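Local coordinates for HpcH/HpaI aldolase/citrate lyase family protein (Burkholderia cenocepacia, PDB 4MF4) that belongs to the HpcH/HpaI aldolase/citrate lyase family and folds as a TIM barrel, six copies of which make up the assembly, at residues 164-169 with 190-195; 173-178 with 212-217. All blocks are in the same frame, centred on the assembly; numbering follows the deposited sequence.

Interaction 1. Residues 164-169 with 190-195; sequences QVESAR and PADLAA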
ATOM      1  N   GLN A 164      21.964 -22.407   1.373  1.00 14.36           N
ATOM      2  CA  GLN A 164      21.068 -23.501   1.204  1.00 17.51           C
ATOM      3  C   GLN A 164      21.688 -24.474   0.200  1.00 17.55           C
ATOM      4  O   GLN A 164      22.047 -24.084  -0.906  1.00 17.21           O
ATOM      5  CB  GLN A 164      19.696 -22.977   0.772  1.00 19.63           C
ATOM      6  CG  GLN A 164      18.630 -24.027   0.812  1.00 24.19           C
ATOM      7  CD  GLN A 164      17.184 -23.454   0.754  1.00 26.52           C
ATOM      8  OE1 GLN A 164      16.958 -22.241   0.706  1.00 28.02           O
ATOM      9  NE2 GLN A 164      16.224 -24.348   0.709  1.00 30.97           N
ATOM     10  N   VAL A 165      21.844 -25.734   0.605  1.00 17.91           N
ATOM     11  CA  VAL A 165      22.457 -26.741  -0.257  1.00 21.53           C
ATOM     12  C   VAL A 165      21.318 -27.625  -0.754  1.00 24.99           C
ATOM     13  O   VAL A 165      20.705 -28.357   0.004  1.00 30.42           O
ATOM     14  CB  VAL A 165      23.519 -27.550   0.487  1.00 20.86           C
ATOM     15  CG1 VAL A 165      24.194 -28.536  -0.456  1.00 22.40           C
ATOM     16  CG2 VAL A 165      24.561 -26.627   1.089  1.00 20.26           C
ATOM     17  N   GLU A 166      21.003 -27.542  -2.020  1.00 30.02           N
ATOM     18  CA  GLU A 166      19.739 -28.132  -2.439  1.00 37.13           C
ATOM     19  C   GLU A 166      19.748 -28.728  -3.824  1.00 37.40           C
ATOM     20  O   GLU A 166      18.692 -28.897  -4.431  1.00 44.37           O
ATOM     21  CB  GLU A 166      18.582 -27.128  -2.262  1.00 39.65           C
ATOM     22  CG  GLU A 166      18.674 -25.865  -3.087  1.00 40.93           C
ATOM     23  CD  GLU A 166      17.681 -24.805  -2.603  1.00 46.27           C
ATOM     24  OE1 GLU A 166      16.741 -25.203  -1.862  1.00 48.96           O
ATOM     25  OE2 GLU A 166      17.842 -23.595  -2.946  1.00 35.02           O
ATOM     26  N   SER A 167      20.932 -29.149  -4.253  1.00 35.49           N
ATOM     27  CA  SER A 167      21.150 -29.742  -5.532  1.00 32.21           C
ATOM     28  C   SER A 167      22.141 -30.870  -5.405  1.00 32.63           C
ATOM     29  O   SER A 167      22.901 -30.946  -4.435  1.00 31.44           O
ATOM     30  CB  SER A 167      21.779 -28.679  -6.400  1.00 37.03           C
ATOM     31  OG  SER A 167      22.878 -28.138  -5.670  1.00 33.89           O
ATOM     32  N   ALA A 168      22.229 -31.692  -6.431  1.00 31.40           N
ATOM     33  CA  ALA A 168      23.177 -32.787  -6.433  1.00 30.86           C
ATOM     34  C   ALA A 168      24.646 -32.338  -6.577  1.00 32.09           C
ATOM     35  O   ALA A 168      25.584 -32.933  -6.015  1.00 29.63           O
ATOM     36  CB  ALA A 168      22.829 -33.728  -7.555  1.00 31.51           C
ATOM     37  N   ARG A 169      24.866 -31.308  -7.373  1.00 30.59           N
ATOM     38  CA  ARG A 169      26.211 -30.757  -7.497  1.00 29.84           C
ATOM     39  C   ARG A 169      26.613 -30.160  -6.141  1.00 23.29           C
ATOM     40  O   ARG A 169      27.746 -30.280  -5.701  1.00 23.98           O
ATOM     41  CB  ARG A 169      26.265 -29.666  -8.582  1.00 32.15           C
ATOM     42  CG  ARG A 169      27.568 -28.869  -8.556  1.00 34.88           C
ATOM     43  CD  ARG A 169      27.681 -27.961  -9.752  1.00 37.99           C
ATOM     44  NE  ARG A 169      26.436 -27.231 -10.009  1.00 39.34           N
ATOM     45  CZ  ARG A 169      26.210 -26.507 -11.105  1.00 44.03           C
ATOM     46  NH1 ARG A 169      27.139 -26.439 -12.057  1.00 46.01           N
ATOM     47  NH2 ARG A 169      25.054 -25.855 -11.261  1.00 40.72           N
ATOM     48  N   PRO A 190      14.651 -30.105   2.271  1.00 20.87           N
ATOM     49  CA  PRO A 190      14.534 -31.467   1.693  1.00 21.46           C
ATOM     50  C   PRO A 190      13.688 -31.546   0.436  1.00 21.45           C
ATOM     51  O   PRO A 190      14.032 -32.311  -0.476  1.00 20.04           O
ATOM     52  CB  PRO A 190      13.869 -32.267   2.803  1.00 22.20           C
ATOM     53  CG  PRO A 190      14.302 -31.574   4.038  1.00 21.90           C
ATOM     54  CD  PRO A 190      14.239 -30.105   3.681  1.00 21.81           C
ATOM     55  N   ALA A 191      12.632 -30.739   0.370  1.00 20.84           N
ATOM     56  CA  ALA A 191      11.799 -30.696  -0.844  1.00 21.34           C
ATOM     57  C   ALA A 191      12.567 -30.344  -2.115  1.00 21.04           C
ATOM     58  O   ALA A 191      12.445 -31.060  -3.149  1.00 18.41           O
ATOM     59  CB  ALA A 191      10.612 -29.755  -0.655  1.00 22.72           C
ATOM     60  N   ASP A 192      13.350 -29.255  -2.130  0.50 19.57           N
ATOM     61  CA  ASP A 192      14.149 -28.951  -3.343  0.50 19.72           C
ATOM     62  C   ASP A 192      15.257 -29.984  -3.531  0.50 19.45           C
ATOM     63  O   ASP A 192      15.624 -30.301  -4.662  0.50 19.69           O
ATOM     64  CB  ASP A 192      14.802 -27.550  -3.325  0.50 19.65           C
ATOM     65  CG  ASP A 192      14.092 -26.525  -4.234  0.50 19.49           C
ATOM     66  OD1 ASP A 192      13.762 -26.811  -5.413  0.50 19.71           O
ATOM     67  OD2 ASP A 192      13.906 -25.393  -3.768  0.50 20.51           O
ATOM     68  N   LEU A 193      15.810 -30.516  -2.442  1.00 19.26           N
ATOM     69  CA  LEU A 193      16.895 -31.471  -2.636  1.00 19.50           C
ATOM     70  C   LEU A 193      16.328 -32.707  -3.337  1.00 19.39           C
ATOM     71  O   LEU A 193      16.895 -33.172  -4.326  1.00 18.01           O
ATOM     72  CB  LEU A 193      17.602 -31.764  -1.329  1.00 19.86           C
ATOM     73  CG  LEU A 193      18.846 -32.637  -1.389  1.00 22.23           C
ATOM     74  CD1 LEU A 193      19.886 -32.145  -2.387  1.00 22.44           C
ATOM     75  CD2 LEU A 193      19.456 -32.732   0.010  1.00 21.46           C
ATOM     76  N   ALA A 194      15.168 -33.185  -2.875  1.00 18.46           N
ATOM     77  CA  ALA A 194      14.548 -34.360  -3.471  1.00 18.66           C
ATOM     78  C   ALA A 194      14.241 -34.101  -4.959  1.00 20.04           C
ATOM     79  O   ALA A 194      14.536 -34.949  -5.815  1.00 19.20           O
ATOM     80  CB  ALA A 194      13.296 -34.754  -2.704  1.00 18.45           C
ATOM     81  N   ALA A 195      13.720 -32.918  -5.281  1.00 19.20           N
ATOM     82  CA  ALA A 195      13.458 -32.589  -6.682  1.00 20.31           C
ATOM     83  C   ALA A 195      14.733 -32.615  -7.539  1.00 20.82           C
ATOM     84  O   ALA A 195      14.749 -33.191  -8.628  1.00 19.33           O
ATOM     85  CB  ALA A 195      12.757 -31.243  -6.795  1.00 21.32           C
TER
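Glu166 and Leu193 bring two neighbouring beta-alpha units of the TIM barrel together at the C-terminal ends of their strands: the loop leaving strand 160-165 lies against the first turn of helix 190-196, through Asp192 and Leu193. The CA atoms of Glu166 and Leu193 stand 4.4 Å apart, close enough for the carbonyl O of Glu166 to rest 3.6 Å from CA of Leu193. Apolar packing is the work of one leucine branch. Chi1 of -174° sets CG opposite the backbone N, and from there CD1 of Leu193 reaches back over the loop to lie 3.7 Å from the amide N of Ser167; the leucine side chain also packs on Val188.

The polar side of the contact has no hydrogen bond between the segments. Two carboxylates instead come together, tentatively, since Asp192 is modelled in two conformers: in the one given here their planes are 74° apart and Glu166 OE1 is 3.4 Å from Asp192 OD2. Each acid has a partner at its other oxygen: Glu166 OE2 accepts from the backbone N of Cys108, and in this conformer Asp192 OD1 from that of Val136 of the second subunit. A 1,2-ethanediol, probably from the crystallisation liquor, sits about 6 Å from the Glu166 side chain and may mark a pocket at this mouth of the barrel.

At the end of the loop, Ser167 is the N-cap of helix 168-172, its OG bonded to the backbone N of Gly170. Back at the acids, Glu166 OE1 also touches the aliphatic part of its neighbour, 3.4 Å from CB of Asp192.

Interaction 2. Residues 173-178 with 212-217; sequences EVERIA and MARVLA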
ATOM      1  N   GLU A 173      29.821 -30.975  -3.584  1.00 26.66           N
ATOM      2  CA  GLU A 173      30.723 -29.899  -3.275  1.00 24.57           C
ATOM      3  C   GLU A 173      30.633 -29.477  -1.814  1.00 21.74           C
ATOM      4  O   GLU A 173      31.289 -28.532  -1.415  1.00 19.83           O
ATOM      5  CB  GLU A 173      30.379 -28.686  -4.203  1.00 25.68           C
ATOM      6  CG  GLU A 173      30.791 -28.836  -5.670  1.00 28.61           C
ATOM      7  CD  GLU A 173      32.300 -28.660  -5.853  1.00 31.71           C
ATOM      8  OE1 GLU A 173      32.739 -28.080  -6.856  1.00 36.35           O
ATOM      9  OE2 GLU A 173      33.057 -29.041  -4.960  1.00 31.23           O
ATOM     10  N   VAL A 174      29.865 -30.200  -0.997  1.00 21.38           N
ATOM     11  CA  VAL A 174      29.452 -29.693   0.307  1.00 18.99           C
ATOM     12  C   VAL A 174      30.573 -29.558   1.334  1.00 19.27           C
ATOM     13  O   VAL A 174      30.546 -28.658   2.161  1.00 18.46           O
ATOM     14  CB  VAL A 174      28.293 -30.480   0.914  1.00 18.99           C
ATOM     15  CG1 VAL A 174      28.742 -31.859   1.370  1.00 19.04           C
ATOM     16  CG2 VAL A 174      27.716 -29.705   2.114  1.00 19.81           C
ATOM     17  N   GLU A 175      31.580 -30.421   1.277  1.00 19.83           N
ATOM     18  CA  GLU A 175      32.689 -30.284   2.205  1.00 20.66           C
ATOM     19  C   GLU A 175      33.469 -28.981   1.884  1.00 20.78           C
ATOM     20  O   GLU A 175      33.844 -28.252   2.778  1.00 21.18           O
ATOM     21  CB  GLU A 175      33.586 -31.543   2.203  1.00 22.06           C
ATOM     22  CG  GLU A 175      32.828 -32.822   2.644  1.00 23.23           C
ATOM     23  CD  GLU A 175      32.022 -33.519   1.533  1.00 24.95           C
ATOM     24  OE1 GLU A 175      32.110 -33.116   0.335  1.00 26.69           O
ATOM     25  OE2 GLU A 175      31.276 -34.500   1.841  1.00 25.67           O
ATOM     26  N   ARG A 176      33.676 -28.680   0.621  1.00 21.41           N
ATOM     27  CA  ARG A 176      34.390 -27.435   0.243  1.00 21.83           C
ATOM     28  C   ARG A 176      33.516 -26.177   0.477  1.00 19.79           C
ATOM     29  O   ARG A 176      34.040 -25.085   0.752  1.00 18.29           O
ATOM     30  CB  ARG A 176      34.822 -27.505  -1.224  1.00 24.53           C
ATOM     31  CG  ARG A 176      35.862 -28.594  -1.542  1.00 28.84           C
ATOM     32  CD  ARG A 176      35.840 -28.941  -3.035  1.00 33.66           C
ATOM     33  NE  ARG A 176      36.613 -27.974  -3.831  1.00 38.90           N
ATOM     34  CZ  ARG A 176      36.306 -27.526  -5.060  1.00 41.35           C
ATOM     35  NH1 ARG A 176      35.200 -27.897  -5.694  1.00 42.42           N
ATOM     36  NH2 ARG A 176      37.110 -26.658  -5.650  1.00 42.61           N
ATOM     37  N   ILE A 177      32.191 -26.312   0.304  1.00 17.83           N
ATOM     38  CA  ILE A 177      31.267 -25.237   0.697  1.00 16.90           C
ATOM     39  C   ILE A 177      31.369 -24.963   2.202  1.00 17.36           C
ATOM     40  O   ILE A 177      31.509 -23.824   2.627  1.00 17.58           O
ATOM     41  CB  ILE A 177      29.825 -25.553   0.299  1.00 16.45           C
ATOM     42  CG1 ILE A 177      29.722 -25.539  -1.230  1.00 16.18           C
ATOM     43  CG2 ILE A 177      28.857 -24.532   0.911  1.00 16.25           C
ATOM     44  CD1 ILE A 177      28.452 -26.130  -1.770  1.00 16.40           C
ATOM     45  N   ALA A 178      31.343 -26.018   3.003  1.00 17.50           N
ATOM     46  CA  ALA A 178      31.476 -25.880   4.454  1.00 17.93           C
ATOM     47  C   ALA A 178      32.777 -25.204   4.897  1.00 18.74           C
ATOM     48  O   ALA A 178      32.780 -24.470   5.885  1.00 18.67           O
ATOM     49  CB  ALA A 178      31.370 -27.231   5.097  1.00 18.57           C
ATOM     50  N   MET A 212      21.119 -35.995   2.279  1.00 16.71           N
ATOM     51  CA  MET A 212      20.949 -35.170   3.456  1.00 18.59           C
ATOM     52  C   MET A 212      21.980 -35.534   4.537  1.00 18.54           C
ATOM     53  O   MET A 212      22.587 -34.648   5.127  1.00 19.32           O
ATOM     54  CB  MET A 212      19.525 -35.279   3.987  1.00 19.76           C
ATOM     55  CG  MET A 212      18.442 -34.798   3.019  1.00 22.57           C
ATOM     56  SD  MET A 212      16.785 -35.254   3.575  1.00 26.95           S
ATOM     57  CE  MET A 212      16.719 -34.400   5.112  1.00 25.71           C
ATOM     58  N   ALA A 213      22.156 -36.839   4.792  1.00 18.28           N
ATOM     59  CA  ALA A 213      23.119 -37.352   5.764  1.00 18.31           C
ATOM     60  C   ALA A 213      24.514 -36.810   5.442  1.00 18.50           C
ATOM     61  O   ALA A 213      25.233 -36.384   6.354  1.00 18.07           O
ATOM     62  CB  ALA A 213      23.098 -38.898   5.775  1.00 18.86           C
ATOM     63  N   ARG A 214      24.888 -36.786   4.151  1.00 18.98           N
ATOM     64  CA  ARG A 214      26.174 -36.228   3.751  1.00 20.26           C
ATOM     65  C   ARG A 214      26.343 -34.773   4.138  1.00 18.26           C
ATOM     66  O   ARG A 214      27.402 -34.375   4.619  1.00 18.23           O
ATOM     67  CB  ARG A 214      26.464 -36.412   2.245  1.00 22.20           C
ATOM     68  CG  ARG A 214      27.873 -35.968   1.870  1.00 23.82           C
ATOM     69  CD  ARG A 214      28.218 -36.290   0.427  1.00 27.88           C
ATOM     70  NE  ARG A 214      29.391 -35.548  -0.048  1.00 29.86           N
ATOM     71  CZ  ARG A 214      29.855 -35.612  -1.290  1.00 31.88           C
ATOM     72  NH1 ARG A 214      29.260 -36.370  -2.204  1.00 33.21           N
ATOM     73  NH2 ARG A 214      30.928 -34.927  -1.616  1.00 35.60           N
ATOM     74  N   VAL A 215      25.299 -33.973   3.946  1.00 17.20           N
ATOM     75  CA  VAL A 215      25.387 -32.552   4.240  1.00 16.49           C
ATOM     76  C   VAL A 215      25.562 -32.339   5.754  1.00 15.90           C
ATOM     77  O   VAL A 215      26.416 -31.571   6.221  1.00 15.29           O
ATOM     78  CB  VAL A 215      24.099 -31.814   3.734  1.00 16.65           C
ATOM     79  CG1 VAL A 215      24.107 -30.375   4.187  1.00 16.95           C
ATOM     80  CG2 VAL A 215      24.007 -31.871   2.218  1.00 17.46           C
ATOM     81  N   LEU A 216      24.717 -33.002   6.531  1.00 16.08           N
ATOM     82  CA  LEU A 216      24.852 -32.962   8.005  1.00 15.68           C
ATOM     83  C   LEU A 216      26.257 -33.368   8.484  1.00 16.43           C
ATOM     84  O   LEU A 216      26.848 -32.717   9.371  1.00 16.98           O
ATOM     85  CB  LEU A 216      23.789 -33.869   8.640  1.00 16.23           C
ATOM     86  CG  LEU A 216      23.834 -34.079  10.164  1.00 15.87           C
ATOM     87  CD1 LEU A 216      23.618 -32.727  10.838  1.00 17.04           C
ATOM     88  CD2 LEU A 216      22.780 -35.071  10.628  1.00 16.49           C
ATOM     89  N   ALA A 217      26.784 -34.454   7.915  1.00 16.34           N
ATOM     90  CA  ALA A 217      28.092 -34.980   8.316  1.00 16.73           C
ATOM     91  C   ALA A 217      29.167 -34.011   7.935  1.00 16.79           C
ATOM     92  O   ALA A 217      30.132 -33.789   8.683  1.00 16.20           O
ATOM     93  CB  ALA A 217      28.341 -36.337   7.675  1.00 16.44           C
TER
HETATM   94  O   HOH W   1      30.005 -35.359   4.373  1.00 19.85           O
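Val174 and Val215 make the tight, buried side of this contact, CG2 of the first meeting CG1 of the second at 4.2 Å. Val174 directs its CB at the opposing helix, and with chi1 at 71° its two methyls divide the work: CG2 faces the valine, while CG1 lies 4.0 Å from NE of Arg214, at the border between the apolar and the charged halves. Beneath them is the barrel wall, where Val174 packs on Leu186 and Val215 on Val188, both from strand 185-188.

These are two of the outer helices of a TIM barrel, 174-178 and 206-222, which run roughly the same way as each other on the outside of the parallel barrel. The axes of 174-178 and 212-217 approach to 9.9 Å and cross at -30°.

Toward solvent the helices are joined by long polar arms. Arg214 is stretched out from CG to NE and presents its guanidinium side-on to Glu175, whose chain bends at chi2 to bring the carboxylate up to its edge. Arg214 NH2 donates to Glu175 OE1 at 2.9 Å, almost straight at 173° and in the guanidinium plane; Arg214 NE donates to Glu175 OE2, also at 2.9 Å, with the oxygen slightly tilted from that plane. Both oxygens use their syn lone pairs, and the two flat groups are nearly coplanar, so the paired bonds fix the rotation of each. A weak, long ion pair links Arg214 NH1 to Asp172. On the exposed side a water donates both to OE2 of Glu175 and, at 2.8 Å, to the backbone O of Arg214.

Interaction 1 is a buried contact at the mouth of the barrel, whereas interaction 2 sits between outer helices and is only partly buried. Their centres are 12 Å apart, and both join the chain following strand 160-165 to the chain following strand 185-188, since helices 168-172 and 174-178 are consecutive, as are 190-196 and 206-222. Met212 connects the two directly: its CG packs 3.8 Å from CD2 of Leu193. The chemistry differs with place. Like charges meet in 164-169 with 190-195, where a second subunit also takes part; opposite charges pair at the surface in 173-178 with 212-217, which no other chain touches.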